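Local atomic coordinates of kojibiose phosphorylase (Gut metagenome, PDB entry 6W0P), a protein that belongs to glycoside hydrolase family 65, whose members pair a beta-sandwich N-terminal domain with a helical central catalytic domain. Residues 589-592 and 593-596; 608-611 and 612-616. All blocks are in the same frame, centred on the assembly; numbering follows the deposited sequence.

Contact 1. Residues 589-592 and 593-596; sequences DVLM and FMFL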
loop_
_atom_site.group_PDB
_atom_site.type_symbol
_atom_site.label_atom_id
_atom_site.label_comp_id
_atom_site.label_asym_id
_atom_site.label_seq_id
_atom_site.Cartn_x
_atom_site.Cartn_y
_atom_site.Cartn_z
ATOM N N ASP A 589 11.544 -18.309 11.385
ATOM C CA ASP A 589 11.181 -17.238 12.344
ATOM C C ASP A 589 11.623 -17.725 13.731
ATOM O O ASP A 589 12.718 -17.338 14.168
ATOM C CB ASP A 589 9.703 -16.888 12.141
ATOM C CG ASP A 589 9.300 -15.546 12.697
ATOM O OD1 ASP A 589 9.528 -15.354 13.915
ATOM O OD2 ASP A 589 8.762 -14.693 11.908
ATOM N N VAL A 590 10.880 -18.655 14.338
ATOM C CA VAL A 590 11.323 -19.337 15.591
ATOM C C VAL A 590 12.685 -19.997 15.323
ATOM O O VAL A 590 13.607 -19.855 16.162
ATOM C CB VAL A 590 10.286 -20.362 16.069
ATOM C CG1 VAL A 590 10.868 -21.298 17.128
ATOM C CG2 VAL A 590 9.035 -19.684 16.571
ATOM N N LEU A 591 12.805 -20.722 14.210
ATOM C CA LEU A 591 14.013 -21.533 13.886
ATOM C C LEU A 591 15.190 -20.599 13.584
ATOM O O LEU A 591 16.353 -21.028 13.729
ATOM C CB LEU A 591 13.705 -22.469 12.712
ATOM C CG LEU A 591 12.775 -23.643 13.016
ATOM C CD1 LEU A 591 12.883 -24.705 11.927
ATOM C CD2 LEU A 591 13.063 -24.260 14.391
ATOM N N MET A 592 14.902 -19.362 13.177
ATOM C CA MET A 592 15.946 -18.330 12.995
ATOM C C MET A 592 16.587 -17.999 14.356
ATOM O O MET A 592 17.804 -18.055 14.444
ATOM C CB MET A 592 15.369 -17.053 12.387
ATOM C CG MET A 592 16.441 -16.135 11.887
ATOM S SD MET A 592 17.280 -16.896 10.472
ATOM C CE MET A 592 18.791 -15.939 10.449
ATOM N N PHE A 593 15.834 -17.645 15.396
ATOM C CA PHE A 593 16.510 -17.257 16.662
ATOM C C PHE A 593 17.115 -18.516 17.305
ATOM O O PHE A 593 18.123 -18.409 17.969
ATOM C CB PHE A 593 15.626 -16.406 17.576
ATOM C CG PHE A 593 14.525 -17.127 18.295
ATOM C CD1 PHE A 593 14.798 -17.892 19.415
ATOM C CD2 PHE A 593 13.212 -16.988 17.886
ATOM C CE1 PHE A 593 13.783 -18.545 20.096
ATOM C CE2 PHE A 593 12.192 -17.615 18.579
ATOM C CZ PHE A 593 12.483 -18.397 19.681
ATOM N N MET A 594 16.536 -19.683 17.067
ATOM C CA MET A 594 17.073 -20.945 17.601
ATOM C C MET A 594 18.411 -21.234 16.908
ATOM O O MET A 594 19.366 -21.601 17.614
ATOM C CB MET A 594 16.057 -22.068 17.438
ATOM C CG MET A 594 14.840 -21.843 18.336
ATOM S SD MET A 594 13.804 -23.298 18.628
ATOM C CE MET A 594 14.831 -24.133 19.841
ATOM N N PHE A 595 18.538 -20.943 15.605
ATOM C CA PHE A 595 19.836 -21.052 14.884
ATOM C C PHE A 595 20.857 -20.064 15.470
ATOM O O PHE A 595 21.997 -20.484 15.734
ATOM C CB PHE A 595 19.658 -20.761 13.397
ATOM C CG PHE A 595 20.942 -20.515 12.654
ATOM C CD1 PHE A 595 21.815 -21.558 12.387
ATOM C CD2 PHE A 595 21.233 -19.264 12.139
ATOM C CE1 PHE A 595 22.985 -21.343 11.682
ATOM C CE2 PHE A 595 22.406 -19.046 11.425
ATOM C CZ PHE A 595 23.284 -20.080 11.215
ATOM N N LEU A 596 20.467 -18.793 15.664
ATOM C CA LEU A 596 21.428 -17.709 16.035
ATOM C C LEU A 596 21.981 -17.974 17.440
ATOM O O LEU A 596 23.031 -17.379 17.812
ATOM C CB LEU A 596 20.767 -16.330 15.947
ATOM C CG LEU A 596 20.325 -15.865 14.555
ATOM C CD1 LEU A 596 19.571 -14.545 14.664
ATOM C CD2 LEU A 596 21.509 -15.720 13.593
#
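Val590 and Phe593 lie side by side on the first turn of the helix 590-596, and the phenyl ring folds back over the backbone that precedes it. Phe593 CG sits between its own backbone N and carbonyl carbon (chi1 74°), a rotamer that turns the ring toward the start of the helix. There Val590 O faces the ring off-centre, 3.4 Å from Phe593 CD2, while Phe593 CE2 comes within 3.6 Å of Val590 CA. The same carbonyl accepts the amide of Met594, with Met594 N 3.1 Å from Val590 O. One oxygen therefore takes a backbone bond and lies against a ring face.

Met594 extends alongside Val590: its CG is anti to the carbonyl carbon (chi1 -68°), and Met594 SD reaches Val590 CG1 at 3.9 Å. On another side of the helix Met592 bends at chi2, and its methyl CE meets Leu596 CD2 obliquely at 4.2 Å. Leu596 CG also packs 3.3 Å from Met592 O, the acceptor of the Leu596 amide. Between these two bonds in sequence, Phe595 N donates to Leu591 O at 2.9 Å, continuing the i-to-i+4 pattern of an alpha-helix.

Asp589 occupies the N-cap position, but its carboxylate makes no capping bond; OD2 accepts from Asp477 N and OD1 from Asn486 ND2. The turn is buried on several sides. Phe593 stacks with Phe491 and meets Phe546 edge-to-face, whereas Met592 and Leu596 rest on Tyr488 of helix 487-504. Leu591 and Phe595 pack on helix 624-634, and Val590, Leu591 and Met594 contact helix 603-613, placing this short helix within the helical packing of the central catalytic domain.

Contact 2. Residues 608-611 and 612-616; sequences ANYN and YYEPR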
loop_
_atom_site.group_PDB
_atom_site.type_symbol
_atom_site.label_atom_id
_atom_site.label_comp_id
_atom_site.label_asym_id
_atom_site.label_seq_id
_atom_site.Cartn_x
_atom_site.Cartn_y
_atom_site.Cartn_z
ATOM N N ALA A 608 11.584 -30.472 18.733
ATOM C CA ALA A 608 10.157 -30.127 18.923
ATOM C C ALA A 608 9.810 -28.976 17.974
ATOM O O ALA A 608 8.840 -29.092 17.229
ATOM C CB ALA A 608 9.878 -29.765 20.356
ATOM N N ASN A 609 10.619 -27.918 17.959
ATOM C CA ASN A 609 10.330 -26.708 17.136
ATOM C C ASN A 609 10.544 -27.026 15.658
ATOM O O ASN A 609 9.763 -26.540 14.842
ATOM C CB ASN A 609 11.102 -25.497 17.633
ATOM C CG ASN A 609 10.585 -25.043 18.979
ATOM O OD1 ASN A 609 9.693 -24.204 19.005
ATOM N ND2 ASN A 609 11.100 -25.595 20.080
ATOM N N TYR A 610 11.555 -27.817 15.334
ATOM C CA TYR A 610 11.826 -28.227 13.943
ATOM C C TYR A 610 10.606 -28.991 13.419
ATOM O O TYR A 610 10.170 -28.730 12.265
ATOM C CB TYR A 610 13.108 -29.052 13.845
ATOM C CG TYR A 610 13.445 -29.499 12.445
ATOM C CD1 TYR A 610 14.232 -28.730 11.599
ATOM C CD2 TYR A 610 12.971 -30.707 11.967
ATOM C CE1 TYR A 610 14.539 -29.150 10.315
ATOM C CE2 TYR A 610 13.264 -31.140 10.688
ATOM C CZ TYR A 610 14.022 -30.343 9.848
ATOM O OH TYR A 610 14.305 -30.830 8.609
ATOM N N ASN A 611 10.109 -29.943 14.212
ATOM C CA ASN A 611 9.024 -30.864 13.796
ATOM C C ASN A 611 7.753 -30.038 13.602
ATOM O O ASN A 611 6.983 -30.389 12.728
ATOM C CB ASN A 611 8.760 -31.987 14.801
ATOM C CG ASN A 611 9.727 -33.152 14.712
ATOM O OD1 ASN A 611 10.507 -33.247 13.776
ATOM N ND2 ASN A 611 9.724 -34.013 15.719
ATOM N N TYR A 612 7.518 -29.001 14.407
ATOM C CA TYR A 612 6.297 -28.167 14.255
ATOM C C TYR A 612 6.435 -27.208 13.050
ATOM O O TYR A 612 5.485 -27.131 12.273
ATOM C CB TYR A 612 5.951 -27.404 15.534
ATOM C CG TYR A 612 4.619 -26.713 15.417
ATOM C CD1 TYR A 612 3.438 -27.357 15.736
ATOM C CD2 TYR A 612 4.542 -25.431 14.888
ATOM C CE1 TYR A 612 2.214 -26.724 15.578
ATOM C CE2 TYR A 612 3.337 -24.776 14.750
ATOM C CZ TYR A 612 2.169 -25.417 15.108
ATOM O OH TYR A 612 0.992 -24.767 14.902
ATOM N N TYR A 613 7.566 -26.517 12.882
ATOM C CA TYR A 613 7.708 -25.372 11.940
ATOM C C TYR A 613 8.237 -25.771 10.559
ATOM O O TYR A 613 7.755 -25.162 9.590
ATOM C CB TYR A 613 8.528 -24.265 12.591
ATOM C CG TYR A 613 7.762 -23.544 13.671
ATOM C CD1 TYR A 613 6.642 -22.787 13.379
ATOM C CD2 TYR A 613 8.146 -23.634 14.994
ATOM C CE1 TYR A 613 5.928 -22.142 14.376
ATOM C CE2 TYR A 613 7.454 -22.980 15.995
ATOM C CZ TYR A 613 6.333 -22.243 15.689
ATOM O OH TYR A 613 5.667 -21.624 16.700
ATOM N N GLU A 614 9.180 -26.711 10.447
ATOM C CA GLU A 614 9.722 -27.127 9.126
ATOM C C GLU A 614 8.573 -27.509 8.180
ATOM O O GLU A 614 8.551 -27.016 7.063
ATOM C CB GLU A 614 10.761 -28.246 9.266
ATOM C CG GLU A 614 11.417 -28.664 7.953
ATOM C CD GLU A 614 10.541 -29.374 6.925
ATOM O OE1 GLU A 614 9.881 -30.337 7.306
ATOM O OE2 GLU A 614 10.495 -28.906 5.720
ATOM N N PRO A 615 7.599 -28.391 8.534
ATOM C CA PRO A 615 6.541 -28.778 7.582
ATOM C C PRO A 615 5.459 -27.718 7.267
ATOM O O PRO A 615 4.706 -27.899 6.307
ATOM C CB PRO A 615 5.882 -30.019 8.214
ATOM C CG PRO A 615 6.235 -29.951 9.692
ATOM C CD PRO A 615 7.529 -29.156 9.792
ATOM N N ARG A 616 5.416 -26.625 8.038
ATOM C CA ARG A 616 4.592 -25.429 7.729
ATOM C C ARG A 616 5.374 -24.397 6.905
ATOM O O ARG A 616 4.774 -23.356 6.574
ATOM C CB ARG A 616 4.102 -24.803 9.032
ATOM C CG ARG A 616 3.222 -25.742 9.841
ATOM C CD ARG A 616 2.653 -25.106 11.086
ATOM N NE ARG A 616 1.476 -25.829 11.543
ATOM C CZ ARG A 616 1.514 -26.988 12.205
ATOM N NH1 ARG A 616 2.674 -27.571 12.472
ATOM N NH2 ARG A 616 0.389 -27.562 12.595
#
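Tyr612 N donates to Ala608 O one turn back, at 3.1 Å, in the C-terminal part of alpha-helix 603-613. The Tyr612 ring receives the guanidinium of Arg616 over one face, NH1 lying 3.2 Å above the ring plane. Tyr613 follows, running alongside Asn609 with amide and ring planes only 12° apart; Asn609 OD1 lies at the ring edge, 3.9 Å from Tyr613 CE2. That oxygen also accepts from Phe546 N, Asn609 ND2 donates to Gln605 O, and Tyr613 OH bonds to Phe546 O.

At Glu614 the helix backbone sets CB over the Tyr610 ring in a CH-pi contact, 3.9 Å from the centroid and 9° off the normal. With its CG anti to the amide nitrogen, Glu614 CG packs further out, 3.6 Å from Tyr610 CZ. Beyond them, Tyr610 OH bonds to Asp640 and Glu614 OE2 to His619. Pro615, which has no amide hydrogen to donate, sets its ring against the preceding turn, Pro615 CG 3.2 Å from Asn611 O. Arg616 then turns back: NE forms a salt bridge with Asp583, NH2 bonds to Gln463 of the second subunit, and NH1 donates to Tyr612 O at 2.9 Å, with that oxygen only 4° out of the guanidinium plane.

Overall arrangement
The two contacts lie on consecutive helices of the central catalytic domain, 590-596 and 603-613, with centres about 12 Å apart, and they touch directly. Asn609 is the main meeting point: Met594 SD lies 3.6 Å from Asn609 CB, and Val590 CG1 is 3.7 Å from Asn609 OD1. Val590 also uses its other methyl, CG2, 3.7 Å from Tyr613 CE2. Both contacts converge on Phe546, through its ring at contact 1 and its backbone at contact 2. They differ in depth: contact 1 is wholly buried, its centre about 21 Å from the centre of the chain, whereas contact 2, its centre about 29 Å from that point, is partly exposed and reaches the second subunit.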